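Local structure of ferulic acid esterase, AmCE1/Fae1A (Anaeromyces mucronatus, 5CXX) at residues A[36-47]-A[95-106]. The protein probably hydrolyses feruloyl esters, releasing ferulic acid, which is bound in this structure, as an esterase of the alpha/beta-hydrolase fold. Numbering follows the deposited sequence. Where two conformers were deposited one is given.
Sequences TETERKMNVILP and IIVLPDVYAPKP
Arg40 turns CG beside its own backbone N (chi1 -43°) and bends at chi3 (72°), which lays its guanidinium against the backbone of 100-103. Arg40 NH1 and Arg40 NH2 both grip the carbonyl O of Asp100, at 3.1 Å and 2.8 Å. NH1 meets that oxygen on a lone pair, whereas NH2 comes from above the carbonyl plane. Arg40 NH2 also donates to Tyr102 O at 2.8 Å. Ala103 CB lies over one face of the guanidinium, toward its rim. A salt bridge runs from Asp100 OD1 to Arg40 NH2 at 3.6 Å, and OD1 closes an Asx turn by accepting from Tyr102 N. Outside the pair, Tyr31 OH bonds to NH1. A leucine in place of Arg40 would probably leave the carbonyls of Asp100 and Tyr102 without their donors and the Asp100 carboxylate without its charged mate. One water links Lys41 O to Asp100 N, and another links Lys41 N to Asp100 OD2. From Asn43 and Leu98 onward the strands pair directly. Asn43-Leu98 and Ile45-Ile96 are antiparallel hydrogen-bonded pairs. Ile45 CD1 packs on Ile96 CG2 (3.9 Å) and Leu98 CG (4.0 Å). On the other face, Met42 SD touches Val97 CG1. This antiparallel pairing joins the N-terminal hairpin to the parallel strands of the alpha/beta-hydrolase sheet.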
loop_
_atom_site.group_PDB
_atom_site.type_symbol
_atom_site.label_atom_id
_atom_site.label_comp_id
_atom_site.label_asym_id
_atom_site.label_seq_id
_atom_site.Cartn_x
_atom_site.Cartn_y
_atom_site.Cartn_z
ATOM N N THR A 36 -16.487 5.938 -9.686
ATOM C CA THR A 36 -17.376 6.579 -8.658
ATOM C C THR A 36 -18.378 7.557 -9.264
ATOM O O THR A 36 -19.338 7.983 -8.614
ATOM C CB THR A 36 -16.556 7.354 -7.609
ATOM O OG1 THR A 36 -15.818 8.396 -8.274
ATOM C CG2 THR A 36 -15.533 6.394 -6.906
ATOM N N GLU A 37 -18.181 7.896 -10.522
ATOM C CA GLU A 37 -18.937 8.960 -11.235
ATOM C C GLU A 37 -18.848 10.290 -10.497
ATOM O O GLU A 37 -19.789 11.078 -10.512
ATOM C CB GLU A 37 -20.395 8.550 -11.494
ATOM C CG GLU A 37 -20.426 7.225 -12.295
ATOM C CD GLU A 37 -21.812 6.810 -12.749
ATOM O OE1 GLU A 37 -22.737 7.639 -12.833
ATOM O OE2 GLU A 37 -22.018 5.590 -12.989
ATOM N N THR A 38 -17.670 10.570 -9.946
ATOM C CA THR A 38 -17.432 11.838 -9.272
ATOM C C THR A 38 -15.999 12.296 -9.494
ATOM O O THR A 38 -15.147 11.516 -9.894
ATOM C CB THR A 38 -17.650 11.723 -7.750
ATOM O OG1 THR A 38 -16.734 10.768 -7.236
ATOM C CG2 THR A 38 -19.082 11.298 -7.429
ATOM N N GLU A 39 -15.810 13.586 -9.230
ATOM C CA GLU A 39 -14.441 14.117 -9.097
ATOM C C GLU A 39 -13.800 13.650 -7.803
ATOM O O GLU A 39 -14.435 13.678 -6.737
ATOM C CB GLU A 39 -14.445 15.655 -9.135
ATOM C CG GLU A 39 -14.989 16.265 -10.414
ATOM C CD GLU A 39 -13.991 16.294 -11.578
ATOM O OE1 GLU A 39 -12.792 16.043 -11.366
ATOM O OE2 GLU A 39 -14.411 16.595 -12.724
ATOM N N ARG A 40 -12.585 13.123 -7.911
ATOM C CA ARG A 40 -11.864 12.600 -6.756
ATOM C C ARG A 40 -10.507 13.285 -6.616
ATOM O O ARG A 40 -10.095 14.044 -7.491
ATOM C CB ARG A 40 -11.679 11.087 -6.881
ATOM C CG ARG A 40 -12.916 10.342 -7.357
ATOM C CD ARG A 40 -12.746 8.840 -7.202
ATOM N NE ARG A 40 -12.804 8.424 -5.803
ATOM C CZ ARG A 40 -11.762 7.972 -5.114
ATOM N NH1 ARG A 40 -10.572 7.874 -5.694
ATOM N NH2 ARG A 40 -11.906 7.617 -3.845
ATOM N N LYS A 41 -9.818 13.015 -5.511
ATOM C CA LYS A 41 -8.490 13.605 -5.274
ATOM C C LYS A 41 -7.461 12.530 -4.988
ATOM O O LYS A 41 -7.790 11.479 -4.419
ATOM C CB LYS A 41 -8.530 14.551 -4.081
ATOM C CG LYS A 41 -9.425 15.881 -4.419
ATOM C CD LYS A 41 -9.427 16.911 -3.302
ATOM C CE LYS A 41 -10.007 18.256 -3.769
ATOM N NZ LYS A 41 -11.079 18.039 -4.757
ATOM N N MET A 42 -6.215 12.811 -5.388
ATOM C CA MET A 42 -5.080 11.954 -4.980
ATOM C C MET A 42 -3.866 12.886 -4.839
ATOM O O MET A 42 -3.806 13.928 -5.501
ATOM C CB MET A 42 -4.734 10.827 -6.005
ATOM C CG MET A 42 -4.460 11.380 -7.416
ATOM S SD MET A 42 -4.350 9.880 -8.448
ATOM C CE MET A 42 -4.174 10.625 -10.102
ATOM N N ASN A 43 -2.888 12.502 -3.995
ATOM C CA ASN A 43 -1.611 13.209 -4.021
ATOM C C ASN A 43 -0.661 12.508 -4.948
ATOM O O ASN A 43 -0.504 11.273 -4.914
ATOM C CB ASN A 43 -0.993 13.261 -2.643
ATOM C CG ASN A 43 -1.740 14.233 -1.743
ATOM O OD1 ASN A 43 -1.859 15.413 -2.067
ATOM N ND2 ASN A 43 -2.281 13.735 -0.628
ATOM N N VAL A 44 0.003 13.315 -5.757
ATOM C CA VAL A 44 1.120 12.833 -6.551
ATOM C C VAL A 44 2.406 13.467 -6.020
ATOM O O VAL A 44 2.515 14.693 -5.951
ATOM C CB VAL A 44 0.919 13.154 -8.044
ATOM C CG1 VAL A 44 2.146 12.702 -8.880
ATOM C CG2 VAL A 44 -0.338 12.426 -8.551
ATOM N N ILE A 45 3.378 12.615 -5.722
ATOM C CA ILE A 45 4.666 13.055 -5.167
ATOM C C ILE A 45 5.752 12.691 -6.192
ATOM O O ILE A 45 6.149 11.515 -6.301
ATOM C CB ILE A 45 4.891 12.387 -3.819
ATOM C CG1 ILE A 45 3.755 12.723 -2.822
ATOM C CG2 ILE A 45 6.311 12.770 -3.283
ATOM C CD1 ILE A 45 3.628 11.582 -1.713
ATOM N N LEU A 46 6.169 13.679 -6.969
ATOM C CA LEU A 46 7.234 13.462 -7.958
ATOM C C LEU A 46 8.589 13.449 -7.285
ATOM O O LEU A 46 8.783 14.135 -6.305
ATOM C CB LEU A 46 7.174 14.556 -9.018
ATOM C CG LEU A 46 5.843 14.557 -9.793
ATOM C CD1 LEU A 46 5.763 15.778 -10.735
ATOM C CD2 LEU A 46 5.519 13.201 -10.553
ATOM N N PRO A 47 9.537 12.680 -7.835
ATOM C CA PRO A 47 10.850 12.590 -7.196
ATOM C C PRO A 47 11.584 13.932 -7.306
ATOM O O PRO A 47 11.298 14.741 -8.173
ATOM C CB PRO A 47 11.563 11.489 -7.995
ATOM C CG PRO A 47 10.943 11.595 -9.360
ATOM C CD PRO A 47 9.437 11.805 -9.004
ATOM N N ILE A 95 8.030 7.674 -8.332
ATOM C CA ILE A 95 6.846 8.526 -8.098
ATOM C C ILE A 95 5.976 7.851 -7.035
ATOM O O ILE A 95 5.774 6.625 -7.118
ATOM C CB ILE A 95 6.051 8.661 -9.403
ATOM C CG1 ILE A 95 6.879 9.493 -10.454
ATOM C CG2 ILE A 95 4.703 9.324 -9.132
ATOM C CD1 ILE A 95 6.235 9.419 -11.838
ATOM N N ILE A 96 5.497 8.599 -6.049
ATOM C CA ILE A 96 4.620 8.033 -5.022
ATOM C C ILE A 96 3.232 8.658 -5.197
ATOM O O ILE A 96 3.098 9.893 -5.324
ATOM C CB ILE A 96 5.149 8.384 -3.608
ATOM C CG1 ILE A 96 6.577 7.824 -3.390
ATOM C CG2 ILE A 96 4.156 7.795 -2.494
ATOM C CD1 ILE A 96 7.146 8.490 -2.110
ATOM N N VAL A 97 2.208 7.809 -5.260
ATOM C CA VAL A 97 0.812 8.276 -5.379
ATOM C C VAL A 97 0.044 7.868 -4.130
ATOM O O VAL A 97 0.069 6.701 -3.740
ATOM C CB VAL A 97 0.158 7.685 -6.655
ATOM C CG1 VAL A 97 -1.365 8.101 -6.763
ATOM C CG2 VAL A 97 0.941 8.139 -7.939
ATOM N N LEU A 98 -0.636 8.829 -3.515
ATOM C CA LEU A 98 -1.501 8.555 -2.330
ATOM C C LEU A 98 -2.946 8.767 -2.766
ATOM O O LEU A 98 -3.443 9.911 -2.849
ATOM C CB LEU A 98 -1.189 9.481 -1.155
ATOM C CG LEU A 98 0.287 9.639 -0.787
ATOM C CD1 LEU A 98 0.409 10.557 0.458
ATOM C CD2 LEU A 98 0.909 8.245 -0.542
ATOM N N PRO A 99 -3.658 7.680 -3.076
ATOM C CA PRO A 99 -5.066 7.827 -3.477
ATOM C C PRO A 99 -5.979 8.044 -2.266
ATOM O O PRO A 99 -5.605 7.825 -1.124
ATOM C CB PRO A 99 -5.418 6.478 -4.120
ATOM C CG PRO A 99 -4.037 5.843 -4.450
ATOM C CD PRO A 99 -3.172 6.292 -3.258
ATOM N N ASP A 100 -7.196 8.487 -2.607
ATOM C CA ASP A 100 -8.338 8.298 -1.704
ATOM C C ASP A 100 -8.912 6.924 -1.998
ATOM O O ASP A 100 -9.354 6.658 -3.134
ATOM C CB ASP A 100 -9.350 9.422 -1.988
ATOM C CG ASP A 100 -10.652 9.260 -1.207
ATOM O OD1 ASP A 100 -10.818 8.246 -0.486
ATOM O OD2 ASP A 100 -11.496 10.212 -1.347
ATOM N N VAL A 101 -8.775 6.004 -1.049
ATOM C CA VAL A 101 -9.061 4.585 -1.300
ATOM C C VAL A 101 -10.561 4.276 -1.194
ATOM O O VAL A 101 -11.008 3.225 -1.661
ATOM C CB VAL A 101 -8.286 3.693 -0.285
ATOM C CG1 VAL A 101 -8.430 2.161 -0.632
ATOM C CG2 VAL A 101 -6.827 4.125 -0.349
ATOM N N TYR A 102 -11.333 5.219 -0.650
ATOM C CA TYR A 102 -12.779 4.925 -0.483
ATOM C C TYR A 102 -13.479 5.351 -1.764
ATOM O O TYR A 102 -13.747 6.536 -2.004
ATOM C CB TYR A 102 -13.344 5.664 0.746
ATOM C CG TYR A 102 -14.833 5.371 0.928
ATOM C CD1 TYR A 102 -15.263 4.031 1.051
ATOM C CD2 TYR A 102 -15.781 6.401 0.917
ATOM C CE1 TYR A 102 -16.616 3.757 1.149
ATOM C CE2 TYR A 102 -17.165 6.123 1.037
ATOM C CZ TYR A 102 -17.566 4.809 1.142
ATOM O OH TYR A 102 -18.892 4.560 1.272
ATOM N N ALA A 103 -13.769 4.352 -2.619
ATOM C CA ALA A 103 -14.289 4.625 -3.962
ATOM C C ALA A 103 -15.598 3.904 -4.239
ATOM O O ALA A 103 -15.680 3.047 -5.102
ATOM C CB ALA A 103 -13.198 4.189 -5.011
ATOM N N PRO A 104 -16.662 4.235 -3.525
ATOM C CA PRO A 104 -17.954 3.565 -3.705
ATOM C C PRO A 104 -18.604 3.895 -5.036
ATOM O O PRO A 104 -18.538 5.053 -5.535
ATOM C CB PRO A 104 -18.822 4.157 -2.536
ATOM C CG PRO A 104 -18.210 5.593 -2.391
ATOM C CD PRO A 104 -16.698 5.321 -2.526
ATOM N N LYS A 105 -19.310 2.899 -5.592
ATOM C CA LYS A 105 -20.225 3.108 -6.715
ATOM C C LYS A 105 -21.311 4.116 -6.307
ATOM O O LYS A 105 -21.705 4.080 -5.157
ATOM C CB LYS A 105 -20.872 1.779 -7.088
ATOM C CG LYS A 105 -19.838 0.695 -7.466
ATOM C CD LYS A 105 -20.609 -0.596 -7.839
ATOM C CE LYS A 105 -19.979 -1.306 -9.057
ATOM N NZ LYS A 105 -18.633 -1.909 -8.795
ATOM N N PRO A 106 -21.862 4.922 -7.220
ATOM C CA PRO A 106 -22.981 5.798 -6.785
ATOM C C PRO A 106 -24.127 5.043 -6.180
ATOM O O PRO A 106 -24.472 3.925 -6.630
ATOM C CB PRO A 106 -23.473 6.473 -8.079
ATOM C CG PRO A 106 -22.316 6.398 -8.958
ATOM C CD PRO A 106 -21.460 5.205 -8.611
HETATM O O HOH W 1 -19.661 7.496 -5.910
HETATM O O HOH W 2 -15.026 8.891 -4.023
HETATM O O HOH W 3 -7.635 8.905 -5.490
HETATM O O HOH W 4 -11.590 11.815 -3.494
#